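PDB 6K4X: metallo-beta-lactamase from Serratia marcescens, which hydrolyses the beta-lactam ring of antibiotics as a zinc-dependent subclass B3 enzyme, here held with a sulfanylbenzoic acid inhibitor. Local coordinates for residues A[96-101]-A[149-154]. Residues are numbered along the deposited sequence; the frame is centred on the assembly and turned at random.
Sequences AANVDT and GHTEGG. With ZN (zinc ion), chain B; D0U (4-azanyl-2-sulfanyl-benzoic acid), chain E.
Ala97 CB packs against Glu152 CB at 3.6 Å, both residues being solvent-exposed. A water donates to Ala97 O and, weakly at 3.5 Å, to Glu152 OE1. At this level the backbones close in, with Ala97 CA 4.4 Å from Gly153 CA, and Gly153, having no side chain, lets the neighbouring amide lie close, Asn98 CG being 3.3 Å from Gly153 CA.

Asn98 is the main polar link. Its CG is anti to the carbonyl carbon (chi1 -75°), which lays the buried amide across the type I turn of Thr151 to Gly154. Asn98 OD1 accepts from Gly153 N at 2.9 Å, but the 135° N-H...O angle marks this bond as weak. Asn98 ND2 donates to Thr151 OG1 at 3.0 Å; at 171° the bond is nearly straight, and OG1 lies practically in the amide plane. The two bonds, one of them weak, favour this orientation of the amide and limit its rotation.

Thr151 also touches His72, and adjoining His150 binds zinc through NE2 at 2.0 Å, alongside His72, His74 and sulfur S1 of the inhibitor. Asn98 thus probably helps to hold Thr151 beside these zinc ligands. In the superfamily's alpha-beta/beta-alpha sandwich, the contact joins the start of helix 99-104, which follows strand 91-95 and packs Val99 on strand 126-129 of the seven-stranded sheet, to the loop linking strands 140-146 and 155-163 of the five-stranded one.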
ATOM      1  N   ALA A  96     -13.341  -5.154  -0.960  1.00  6.70           N
ATOM      2  CA  ALA A  96     -14.711  -5.192  -0.447  1.00  7.29           C
ATOM      3  C   ALA A  96     -14.748  -5.354   1.066  1.00  6.65           C
ATOM      4  O   ALA A  96     -15.533  -4.676   1.714  1.00  7.06           O
ATOM      5  CB  ALA A  96     -15.481  -6.309  -1.113  1.00  8.50           C
ATOM      6  N   ALA A  97     -13.947  -6.266   1.607  1.00  6.51           N
ATOM      7  CA  ALA A  97     -14.049  -6.610   3.020  1.00  6.66           C
ATOM      8  C   ALA A  97     -13.414  -5.552   3.923  1.00  6.77           C
ATOM      9  O   ALA A  97     -13.574  -5.642   5.120  1.00  8.96           O
ATOM     10  CB  ALA A  97     -13.414  -7.965   3.258  1.00  7.69           C
ATOM     11  N   ASN A  98     -12.683  -4.586   3.374  1.00  6.55           N
ATOM     12  CA  ASN A  98     -12.098  -3.507   4.190  1.00  6.49           C
ATOM     13  C   ASN A  98     -12.895  -2.199   4.093  1.00  6.67           C
ATOM     14  O   ASN A  98     -12.567  -1.230   4.783  1.00  6.76           O
ATOM     15  CB  ASN A  98     -10.648  -3.228   3.792  1.00  6.71           C
ATOM     16  CG  ASN A  98      -9.660  -4.280   4.268  1.00  6.18           C
ATOM     17  OD1 ASN A  98     -10.026  -5.249   4.941  1.00  6.73           O
ATOM     18  ND2 ASN A  98      -8.391  -4.092   3.954  1.00  6.45           N
ATOM     19  N   VAL A  99     -13.932  -2.148   3.252  1.00  6.73           N
ATOM     20  CA  VAL A  99     -14.711  -0.913   3.101  1.00  7.67           C
ATOM     21  C   VAL A  99     -15.256  -0.441   4.455  1.00  7.37           C
ATOM     22  O   VAL A  99     -15.138   0.742   4.803  1.00  7.07           O
ATOM     23  CB  VAL A  99     -15.819  -1.098   2.044  1.00  7.75           C
ATOM     24  CG1 VAL A  99     -16.852   0.027   2.103  1.00  8.27           C
ATOM     25  CG2 VAL A  99     -15.235  -1.214   0.644  1.00  8.30           C
ATOM     26  N   ASP A 100     -15.883  -1.346   5.209  1.00  7.41           N
ATOM     27  CA  ASP A 100     -16.515  -0.938   6.433  0.50  8.50           C
ATOM     28  C   ASP A 100     -15.471  -0.430   7.443  1.00  7.00           C
ATOM     29  O   ASP A 100     -15.716   0.519   8.180  1.00  8.19           O
ATOM     30  CB  ASP A 100     -17.342  -2.091   6.988  0.50 10.09           C
ATOM     31  CG  ASP A 100     -18.299  -1.624   8.054  0.50 11.98           C
ATOM     32  OD1 ASP A 100     -19.120  -0.753   7.743  0.50 14.06           O
ATOM     33  OD2 ASP A 100     -18.186  -2.124   9.173  0.50 14.04           O
ATOM     34  N   THR A 101     -14.295  -1.058   7.447  1.00  7.38           N
ATOM     35  CA  THR A 101     -13.244  -0.648   8.332  1.00  7.61           C
ATOM     36  C   THR A 101     -12.784   0.767   7.982  1.00  7.19           C
ATOM     37  O   THR A 101     -12.549   1.608   8.862  1.00  7.82           O
ATOM     38  CB  THR A 101     -12.035  -1.573   8.270  1.00  8.05           C
ATOM     39  OG1 THR A 101     -12.467  -2.909   8.528  1.00 10.40           O
ATOM     40  CG2 THR A 101     -10.985  -1.157   9.269  1.00  9.23           C
ATOM     41  N   GLY A 149      -5.149 -11.622   3.777  1.00  6.88           N
ATOM     42  CA  GLY A 149      -4.476 -12.432   4.743  1.00  6.86           C
ATOM     43  C   GLY A 149      -4.072 -11.630   5.951  1.00  6.73           C
ATOM     44  O   GLY A 149      -4.443 -11.944   7.070  1.00  8.04           O
ATOM     45  N   HIS A 150      -3.310 -10.559   5.741  1.00  5.99           N
ATOM     46  CA  HIS A 150      -3.065  -9.554   6.798  1.00  6.36           C
ATOM     47  C   HIS A 150      -4.371  -8.844   7.172  1.00  6.22           C
ATOM     48  O   HIS A 150      -4.582  -8.520   8.348  1.00  6.89           O
ATOM     49  CB  HIS A 150      -1.933  -8.643   6.358  1.00  6.29           C
ATOM     50  CG  HIS A 150      -1.544  -7.592   7.326  1.00  5.93           C
ATOM     51  ND1 HIS A 150      -0.657  -7.832   8.331  1.00  6.02           N
ATOM     52  CD2 HIS A 150      -1.860  -6.282   7.393  1.00  6.51           C
ATOM     53  CE1 HIS A 150      -0.426  -6.688   8.977  1.00  6.24           C
ATOM     54  NE2 HIS A 150      -1.193  -5.723   8.454  1.00  6.66           N
ATOM     55  N   THR A 151      -5.208  -8.610   6.157  1.00  6.05           N
ATOM     56  CA  THR A 151      -6.583  -8.173   6.320  1.00  6.30           C
ATOM     57  C   THR A 151      -7.386  -8.849   5.219  1.00  6.88           C
ATOM     58  O   THR A 151      -6.827  -9.223   4.182  1.00  6.88           O
ATOM     59  CB  THR A 151      -6.783  -6.644   6.210  1.00  6.33           C
ATOM     60  OG1 THR A 151      -6.553  -6.229   4.855  1.00  6.37           O
ATOM     61  CG2 THR A 151      -5.974  -5.836   7.196  1.00  6.62           C
ATOM     62  N   GLU A 152      -8.699  -8.967   5.408  1.00  7.14           N
ATOM     63  CA  GLU A 152      -9.480  -9.662   4.394  1.00  7.67           C
ATOM     64  C   GLU A 152      -9.568  -8.864   3.090  1.00  6.73           C
ATOM     65  O   GLU A 152      -9.630  -9.456   2.006  1.00  7.18           O
ATOM     66  CB  GLU A 152     -10.899  -9.914   4.901  1.00  8.77           C
ATOM     67  CG  GLU A 152     -11.029 -10.999   5.948  1.00 13.01           C
ATOM     68  CD  GLU A 152     -12.447 -11.452   6.236  1.00 18.91           C
ATOM     69  OE1 GLU A 152     -13.371 -10.873   5.654  1.00 20.39           O
ATOM     70  OE2 GLU A 152     -12.611 -12.411   7.033  1.00 27.51           O
ATOM     71  N   GLY A 153      -9.564  -7.525   3.181  1.00  6.08           N
ATOM     72  CA  GLY A 153      -9.751  -6.703   1.982  1.00  6.20           C
ATOM     73  C   GLY A 153      -8.462  -6.111   1.433  1.00  5.77           C
ATOM     74  O   GLY A 153      -8.521  -5.169   0.653  1.00  6.35           O
ATOM     75  N   GLY A 154      -7.308  -6.692   1.751  1.00  5.75           N
ATOM     76  CA  GLY A 154      -6.029  -6.157   1.270  1.00  5.68           C
ATOM     77  C   GLY A 154      -5.959  -6.145  -0.237  1.00  5.63           C
ATOM     78  O   GLY A 154      -6.334  -7.143  -0.872  1.00  5.85           O
TER
HETATM   79 ZN    ZN B 301      -1.391  -3.752   8.841  1.00  6.27          ZN
HETATM   80  O2  D0U E 304       1.725  -3.699   7.648  1.00  6.85           O
HETATM   81  C7  D0U E 304       2.310  -4.597   8.292  1.00  6.52           C
HETATM   82  O1  D0U E 304       2.990  -5.497   7.719  1.00  7.73           O
HETATM   83  C3  D0U E 304       2.217  -4.667   9.774  1.00  6.68           C
HETATM   84  C2  D0U E 304       3.119  -5.563  10.411  1.00  7.58           C
HETATM   85  C4  D0U E 304       1.321  -3.903  10.543  1.00  6.72           C
HETATM   86  S1  D0U E 304       0.232  -2.692  10.033  1.00  6.27           S
HETATM   87  C5  D0U E 304       1.343  -4.108  11.941  1.00  7.61           C
HETATM   88  C6  D0U E 304       2.215  -5.001  12.568  1.00  8.26           C
HETATM   89  N1  D0U E 304       2.230  -5.144  13.949  1.00 11.20           N
HETATM   90  C1  D0U E 304       3.105  -5.697  11.799  1.00  8.04           C
HETATM   91  O   HOH W   1     -14.323  -7.824   6.981  1.00 29.17           O